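Long-range contacts in epoxyqueuosine reductase (Streptococcus thermophilus, PDB 5D6S), which belongs to the QueG family of epoxyqueuosine reductases and holds a bound cobalamin and two iron-sulfur clusters in a single chain: residues 88-93 with 196-201; 292-297 with 327-332. All blocks are in the same frame, centred on the assembly; numbering follows the deposited sequence.

Contact 1 of 2, residues 88-93 with 196-201; sequences LESAKT and ITNLEI
The successive residues Lys92 and Thr93 are set opposite the single residue Thr197, the classic beta bulge, here at the start of strand 93-100 and the end of strand 190-197. The carbonyl of Thr197 takes two amides. Lys92 N lies 2.8 Å from Thr197 O, in the carbonyl plane. Thr93 N is 3.2 Å from the same oxygen but 38° out of that plane. The return bond is Thr197 N to Thr93 O at 3.0 Å. Thr93 and Thr197 then lie side by side, methyl against methyl. With OG1 of Thr93 anti to its own N (chi1 -176°), the hydroxyl is left for the carbonyl of Thr49 on the neighbouring strand 45-50, while CG2 faces Thr197 and the backbone oxygen of Leu199. OG1 of Thr197 accepts instead from Leu199 N, closing an ST turn where the strand gives way to loop.

The Lys92 side chain runs outward over this turn. Its CB is 3.2 Å from Leu199 O; CG is 3.4 Å from Glu200 OE2, and bends at chi2 and chi3 carry CD and CE past the carboxylate. CE reaches 3.2 Å from OE2 of Glu200, yet NZ stops 4.4 Å from that oxygen, beyond a salt bridge. At the other end, Leu88 and Ile196 run alongside in opposite senses, with Leu88 CD2 3.7 Å from Ile196 CG2, and Ala91 CB meets the same methyl. Ser90 and Asn198, the latter within the turn, send their polar ends elsewhere: Ser90 OG to Glu151, Asn198 ND2 to the carbonyl of Asn149.

The chemistry implies a junction fixed mainly by backbone bonds and buried methyls, with the Lys92-Glu200 attraction probably a modest, solvent-screened addition at the exposed margin.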
ATOM      1  N   LEU A  88      -8.950  25.074  -2.865  1.00 79.94           N
ATOM      2  CA  LEU A  88      -8.514  26.304  -2.180  1.00 81.64           C
ATOM      3  C   LEU A  88      -9.190  27.627  -2.656  1.00 90.13           C
ATOM      4  O   LEU A  88      -9.759  28.345  -1.830  1.00 93.69           O
ATOM      5  CB  LEU A  88      -6.980  26.417  -2.177  1.00 70.98           C
ATOM      6  CG  LEU A  88      -6.350  27.474  -1.239  1.00 66.73           C
ATOM      7  CD1 LEU A  88      -6.906  27.472   0.173  1.00 58.99           C
ATOM      8  CD2 LEU A  88      -4.836  27.307  -1.169  1.00 71.62           C
ATOM      9  N   GLU A  89      -9.121  27.953  -3.949  1.00 84.53           N
ATOM     10  CA  GLU A  89      -9.669  29.232  -4.495  1.00 83.30           C
ATOM     11  C   GLU A  89      -8.539  30.237  -4.651  1.00 77.87           C
ATOM     12  O   GLU A  89      -8.253  30.675  -5.767  1.00 81.65           O
ATOM     13  CB  GLU A  89     -10.797  29.857  -3.651  1.00 75.60           C
ATOM     14  N   SER A  90      -7.880  30.586  -3.548  1.00 74.58           N
ATOM     15  CA  SER A  90      -6.696  31.478  -3.585  1.00 75.83           C
ATOM     16  C   SER A  90      -5.398  30.775  -4.026  1.00 77.54           C
ATOM     17  O   SER A  90      -4.292  31.229  -3.707  1.00 77.61           O
ATOM     18  CB  SER A  90      -6.480  32.136  -2.218  1.00 72.40           C
ATOM     19  OG  SER A  90      -5.882  31.237  -1.313  1.00 75.84           O
ATOM     20  N   ALA A  91      -5.544  29.686  -4.780  1.00 73.49           N
ATOM     21  CA  ALA A  91      -4.430  28.810  -5.109  1.00 73.46           C
ATOM     22  C   ALA A  91      -3.548  29.419  -6.174  1.00 71.31           C
ATOM     23  O   ALA A  91      -4.020  29.915  -7.187  1.00 65.07           O
ATOM     24  CB  ALA A  91      -4.935  27.458  -5.565  1.00 77.69           C
ATOM     25  N   LYS A  92      -2.251  29.328  -5.929  1.00 78.70           N
ATOM     26  CA  LYS A  92      -1.263  29.993  -6.740  1.00 81.14           C
ATOM     27  C   LYS A  92      -0.076  29.063  -7.008  1.00 78.47           C
ATOM     28  O   LYS A  92       0.339  28.902  -8.141  1.00 75.32           O
ATOM     29  CB  LYS A  92      -0.818  31.270  -6.024  1.00 93.92           C
ATOM     30  CG  LYS A  92      -0.509  32.422  -6.956  1.00102.39           C
ATOM     31  CD  LYS A  92      -1.772  32.977  -7.599  1.00108.40           C
ATOM     32  CE  LYS A  92      -1.571  33.144  -9.100  1.00112.73           C
ATOM     33  NZ  LYS A  92      -2.758  33.719  -9.782  1.00112.75           N
ATOM     34  N   THR A  93       0.475  28.458  -5.962  1.00 79.04           N
ATOM     35  CA  THR A  93       1.483  27.419  -6.135  1.00 84.81           C
ATOM     36  C   THR A  93       1.149  26.179  -5.290  1.00 88.98           C
ATOM     37  O   THR A  93       0.336  26.247  -4.361  1.00 89.72           O
ATOM     38  CB  THR A  93       2.905  27.935  -5.809  1.00 88.15           C
ATOM     39  OG1 THR A  93       3.865  26.909  -6.090  1.00 99.35           O
ATOM     40  CG2 THR A  93       3.045  28.323  -4.353  1.00 86.80           C
ATOM     41  N   ILE A 196      -1.009  22.800  -0.918  1.00 92.85           N
ATOM     42  CA  ILE A 196      -1.577  23.783  -1.836  1.00 86.65           C
ATOM     43  C   ILE A 196      -1.552  25.120  -1.112  1.00 82.00           C
ATOM     44  O   ILE A 196      -1.823  25.185   0.086  1.00 77.94           O
ATOM     45  CB  ILE A 196      -3.026  23.465  -2.231  1.00 83.79           C
ATOM     46  CG1 ILE A 196      -3.132  22.084  -2.870  1.00 82.77           C
ATOM     47  CG2 ILE A 196      -3.542  24.490  -3.233  1.00 84.78           C
ATOM     48  CD1 ILE A 196      -4.564  21.597  -3.012  1.00 80.89           C
ATOM     49  N   THR A 197      -1.227  26.184  -1.842  1.00 85.22           N
ATOM     50  CA  THR A 197      -0.964  27.484  -1.226  1.00 91.53           C
ATOM     51  C   THR A 197      -1.255  28.685  -2.149  1.00 88.82           C
ATOM     52  O   THR A 197      -1.323  28.555  -3.375  1.00 66.02           O
ATOM     53  CB  THR A 197       0.485  27.532  -0.665  1.00 95.65           C
ATOM     54  OG1 THR A 197       0.830  28.869  -0.309  1.00108.25           O
ATOM     55  CG2 THR A 197       1.482  27.061  -1.676  1.00102.34           C
ATOM     56  N   ASN A 198      -1.400  29.862  -1.533  1.00 96.33           N
ATOM     57  CA  ASN A 198      -1.631  31.131  -2.260  1.00 95.74           C
ATOM     58  C   ASN A 198      -0.362  31.967  -2.511  1.00 90.14           C
ATOM     59  O   ASN A 198      -0.452  33.147  -2.833  1.00 93.36           O
ATOM     60  CB  ASN A 198      -2.647  31.988  -1.513  1.00 88.86           C
ATOM     61  CG  ASN A 198      -2.089  32.590  -0.235  1.00 89.70           C
ATOM     62  OD1 ASN A 198      -0.969  32.285   0.189  1.00 92.22           O
ATOM     63  ND2 ASN A 198      -2.887  33.424   0.407  1.00 83.93           N
ATOM     64  N   LEU A 199       0.808  31.348  -2.379  1.00 83.15           N
ATOM     65  CA  LEU A 199       2.085  32.016  -2.622  1.00 81.01           C
ATOM     66  C   LEU A 199       2.442  32.060  -4.107  1.00 85.94           C
ATOM     67  O   LEU A 199       2.138  31.143  -4.860  1.00 83.45           O
ATOM     68  CB  LEU A 199       3.208  31.323  -1.846  1.00 89.16           C
ATOM     69  CG  LEU A 199       3.425  31.697  -0.372  1.00 90.44           C
ATOM     70  CD1 LEU A 199       2.125  32.015   0.349  1.00 93.59           C
ATOM     71  CD2 LEU A 199       4.190  30.597   0.357  1.00 93.21           C
ATOM     72  N   GLU A 200       3.080  33.151  -4.515  1.00 93.49           N
ATOM     73  CA  GLU A 200       3.610  33.277  -5.865  1.00 96.21           C
ATOM     74  C   GLU A 200       5.043  32.808  -5.760  1.00 82.52           C
ATOM     75  O   GLU A 200       5.853  33.479  -5.120  1.00 85.86           O
ATOM     76  CB  GLU A 200       3.550  34.737  -6.339  1.00103.02           C
ATOM     77  CG  GLU A 200       3.364  34.896  -7.837  1.00109.54           C
ATOM     78  CD  GLU A 200       1.902  34.857  -8.250  1.00116.53           C
ATOM     79  OE1 GLU A 200       1.105  35.665  -7.724  1.00102.48           O
ATOM     80  OE2 GLU A 200       1.552  34.019  -9.116  1.00135.25           O
ATOM     81  N   ILE A 201       5.353  31.644  -6.319  1.00 75.17           N
ATOM     82  CA  ILE A 201       6.719  31.107  -6.223  1.00 81.10           C
ATOM     83  C   ILE A 201       7.186  30.487  -7.524  1.00 86.31           C
ATOM     84  O   ILE A 201       6.399  29.931  -8.289  1.00 80.29           O
ATOM     85  CB  ILE A 201       6.900  30.105  -5.060  1.00 71.57           C
ATOM     86  CG1 ILE A 201       6.652  30.815  -3.719  1.00 74.15           C
ATOM     87  CG2 ILE A 201       8.304  29.494  -5.073  1.00 70.73           C
ATOM     88  CD1 ILE A 201       6.732  29.927  -2.494  1.00 80.23           C
TER

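Contact 2 of 2, residues 292-297 with 327-332; sequences ELLPFL and IALANL
No flat group lies between Leu293 and Leu329, the two leucines at the centre of the contact; everything that crosses is aliphatic. The ring of Phe296 is turned toward other partners, meeting Phe308 edge-to-face and touching Leu321, and the amide of Asn331 is bonded through ND2 to the carbonyls of Arg253 and Lys257.

Leu329 projects from its helix toward three leucines of 292-297. It and Leu293 overlap flank to flank, their chains running in opposite senses, so that Leu329 CD2 lies 3.7 Å from Leu293 CD1 and 3.8 Å from Leu293 CB. The other branch of Leu329 serves two partners: CD1 is 3.8 Å from Leu294 CD2, where the side chains meet at a slant, and 3.6 Å from Leu297 CD1, where they meet end to end at their methyls. In Leu329, chi1 of -71° sets CG anti to the carbonyl carbon, and chi2 of 170° then spreads the two methyls, CD2 to Leu293 and CD1 to Leu294 and Leu297.

Here two helices of the helical C-terminal part of the chain pack by apolar side chains: the short helix 293-296, with Glu292 as its N-cap residue, lies against the last turn of helix 318-331. The backbones stay well apart, CA of Leu293 being 7.2 Å from CA of Leu329, and no hydrogen bond joins the two segments. Farther back along the longer helix, Gln322 NE2 donates to the carbonyl of Phe296, a polar tie beside the leucines.

Leu293 CD1 also rests 4.0 Å from Ala328 CB. Leu332 brings its CD1 to 4.0 Å from Leu293 CD1 where helix 318-331 runs out, while helix 338-347 touches Leu294 and Leu297 through Lys340.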
ATOM      1  N   GLU A 292       4.726 -12.841  13.135  1.00 62.73           N
ATOM      2  CA  GLU A 292       4.570 -14.273  13.313  1.00 63.78           C
ATOM      3  C   GLU A 292       3.089 -14.544  13.081  1.00 53.46           C
ATOM      4  O   GLU A 292       2.227 -13.907  13.690  1.00 56.05           O
ATOM      5  CB  GLU A 292       5.014 -14.688  14.729  1.00 68.45           C
ATOM      6  CG  GLU A 292       6.503 -14.436  15.041  1.00 68.65           C
ATOM      7  CD  GLU A 292       6.851 -14.680  16.506  1.00 71.97           C
ATOM      8  OE1 GLU A 292       7.462 -15.730  16.836  1.00 77.59           O
ATOM      9  OE2 GLU A 292       6.464 -13.845  17.341  1.00 77.86           O
ATOM     10  N   LEU A 293       2.798 -15.469  12.181  1.00 49.93           N
ATOM     11  CA  LEU A 293       1.451 -15.622  11.644  1.00 46.10           C
ATOM     12  C   LEU A 293       0.443 -16.206  12.636  1.00 47.41           C
ATOM     13  O   LEU A 293      -0.616 -15.622  12.834  1.00 47.23           O
ATOM     14  CB  LEU A 293       1.486 -16.462  10.372  1.00 51.19           C
ATOM     15  CG  LEU A 293       2.347 -15.773   9.281  1.00 51.72           C
ATOM     16  CD1 LEU A 293       2.765 -16.768   8.209  1.00 51.46           C
ATOM     17  CD2 LEU A 293       1.607 -14.596   8.678  1.00 50.60           C
ATOM     18  N   LEU A 294       0.754 -17.332  13.276  1.00 42.55           N
ATOM     19  CA  LEU A 294      -0.218 -17.960  14.156  1.00 39.05           C
ATOM     20  C   LEU A 294      -0.512 -17.080  15.371  1.00 44.34           C
ATOM     21  O   LEU A 294      -1.679 -17.004  15.817  1.00 43.55           O
ATOM     22  CB  LEU A 294       0.223 -19.363  14.567  1.00 40.91           C
ATOM     23  CG  LEU A 294       0.151 -20.389  13.435  1.00 42.80           C
ATOM     24  CD1 LEU A 294       1.031 -21.588  13.751  1.00 44.91           C
ATOM     25  CD2 LEU A 294      -1.299 -20.806  13.186  1.00 42.82           C
ATOM     26  N   PRO A 295       0.520 -16.394  15.907  1.00 44.89           N
ATOM     27  CA  PRO A 295       0.214 -15.453  16.999  1.00 49.39           C
ATOM     28  C   PRO A 295      -0.610 -14.286  16.487  1.00 53.19           C
ATOM     29  O   PRO A 295      -1.515 -13.810  17.188  1.00 51.15           O
ATOM     30  CB  PRO A 295       1.590 -14.978  17.480  1.00 46.05           C
ATOM     31  CG  PRO A 295       2.536 -16.071  17.099  1.00 51.13           C
ATOM     32  CD  PRO A 295       1.962 -16.685  15.826  1.00 49.11           C
ATOM     33  N   PHE A 296      -0.331 -13.855  15.260  1.00 51.50           N
ATOM     34  CA  PHE A 296      -1.164 -12.836  14.612  1.00 50.31           C
ATOM     35  C   PHE A 296      -2.643 -13.233  14.511  1.00 51.80           C
ATOM     36  O   PHE A 296      -3.525 -12.408  14.739  1.00 50.70           O
ATOM     37  CB  PHE A 296      -0.653 -12.546  13.228  1.00 51.15           C
ATOM     38  CG  PHE A 296      -1.254 -11.327  12.615  1.00 55.51           C
ATOM     39  CD1 PHE A 296      -0.892 -10.074  13.061  1.00 53.45           C
ATOM     40  CD2 PHE A 296      -2.191 -11.438  11.598  1.00 61.65           C
ATOM     41  CE1 PHE A 296      -1.447  -8.943  12.509  1.00 54.24           C
ATOM     42  CE2 PHE A 296      -2.734 -10.315  11.020  1.00 57.18           C
ATOM     43  CZ  PHE A 296      -2.355  -9.064  11.472  1.00 58.56           C
ATOM     44  N   LEU A 297      -2.903 -14.503  14.201  1.00 48.72           N
ATOM     45  CA  LEU A 297      -4.271 -15.011  14.163  1.00 48.64           C
ATOM     46  C   LEU A 297      -4.918 -15.091  15.522  1.00 47.38           C
ATOM     47  O   LEU A 297      -6.086 -15.377  15.591  1.00 58.14           O
ATOM     48  CB  LEU A 297      -4.334 -16.387  13.502  1.00 46.34           C
ATOM     49  CG  LEU A 297      -3.930 -16.457  12.035  1.00 47.52           C
ATOM     50  CD1 LEU A 297      -3.932 -17.883  11.526  1.00 52.64           C
ATOM     51  CD2 LEU A 297      -4.863 -15.620  11.198  1.00 50.14           C
ATOM     52  N   ILE A 327      -3.867 -17.145   4.339  1.00 42.67           N
ATOM     53  CA  ILE A 327      -3.375 -17.430   3.017  1.00 45.54           C
ATOM     54  C   ILE A 327      -1.868 -17.690   3.030  1.00 48.66           C
ATOM     55  O   ILE A 327      -1.381 -18.585   2.325  1.00 50.44           O
ATOM     56  CB  ILE A 327      -3.754 -16.328   2.045  1.00 45.11           C
ATOM     57  CG1 ILE A 327      -5.279 -16.344   1.850  1.00 51.74           C
ATOM     58  CG2 ILE A 327      -3.060 -16.539   0.710  1.00 47.15           C
ATOM     59  CD1 ILE A 327      -5.859 -15.094   1.206  1.00 50.90           C
ATOM     60  N   ALA A 328      -1.131 -16.893   3.787  1.00 44.56           N
ATOM     61  CA  ALA A 328       0.317 -17.061   3.872  1.00 46.27           C
ATOM     62  C   ALA A 328       0.626 -18.437   4.420  1.00 50.13           C
ATOM     63  O   ALA A 328       1.407 -19.193   3.832  1.00 48.39           O
ATOM     64  CB  ALA A 328       0.922 -15.996   4.780  1.00 49.01           C
ATOM     65  N   LEU A 329      -0.011 -18.775   5.542  1.00 49.78           N
ATOM     66  CA  LEU A 329       0.151 -20.109   6.121  1.00 47.43           C
ATOM     67  C   LEU A 329      -0.143 -21.232   5.116  1.00 48.54           C
ATOM     68  O   LEU A 329       0.548 -22.249   5.108  1.00 50.28           O
ATOM     69  CB  LEU A 329      -0.737 -20.274   7.338  1.00 41.46           C
ATOM     70  CG  LEU A 329      -0.237 -19.462   8.502  1.00 44.92           C
ATOM     71  CD1 LEU A 329      -1.290 -19.479   9.605  1.00 50.05           C
ATOM     72  CD2 LEU A 329       1.085 -19.988   9.017  1.00 43.43           C
ATOM     73  N   ALA A 330      -1.156 -21.051   4.272  1.00 41.40           N
ATOM     74  CA  ALA A 330      -1.418 -22.043   3.260  1.00 44.45           C
ATOM     75  C   ALA A 330      -0.284 -22.081   2.212  1.00 48.69           C
ATOM     76  O   ALA A 330       0.158 -23.140   1.800  1.00 50.33           O
ATOM     77  CB  ALA A 330      -2.755 -21.771   2.608  1.00 47.05           C
ATOM     78  N   ASN A 331       0.186 -20.912   1.792  1.00 49.56           N
ATOM     79  CA  ASN A 331       1.311 -20.828   0.863  1.00 51.65           C
ATOM     80  C   ASN A 331       2.625 -21.407   1.393  1.00 53.50           C
ATOM     81  O   ASN A 331       3.444 -21.890   0.616  1.00 61.25           O
ATOM     82  CB  ASN A 331       1.529 -19.378   0.431  1.00 51.06           C
ATOM     83  CG  ASN A 331       0.480 -18.926  -0.547  1.00 53.55           C
ATOM     84  OD1 ASN A 331      -0.213 -19.767  -1.165  1.00 48.04           O
ATOM     85  ND2 ASN A 331       0.327 -17.614  -0.696  1.00 48.43           N
ATOM     86  N   LEU A 332       2.813 -21.384   2.709  1.00 51.98           N
ATOM     87  CA  LEU A 332       3.918 -22.084   3.340  1.00 51.87           C
ATOM     88  C   LEU A 332       3.672 -23.574   3.628  1.00 50.88           C
ATOM     89  O   LEU A 332       4.566 -24.226   4.174  1.00 55.62           O
ATOM     90  CB  LEU A 332       4.285 -21.403   4.653  1.00 55.49           C
ATOM     91  CG  LEU A 332       4.762 -19.968   4.495  1.00 54.14           C
ATOM     92  CD1 LEU A 332       4.747 -19.263   5.836  1.00 50.20           C
ATOM     93  CD2 LEU A 332       6.155 -19.938   3.882  1.00 55.82           C
TER

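How the contacts relate
Contact 1 closes before contact 2 opens, so the two follow in series along the chain. They lie on opposite sides of its centre, 49 Å apart between centres and about 34 Å between nearest atoms, and share no helix or strand. Contact 1 joins the two middle strands of the four-stranded antiparallel sheet, at one end of the elongated molecule; contact 2 joins helices of the C-terminal region. The chain between them supplies the cysteines around the two iron-sulfur clusters. Contact 1 thus pairs strands distant in sequence in the sheet-containing part, and contact 2 joins helices nearer along the chain in the helical part, with the cofactors held in the body between.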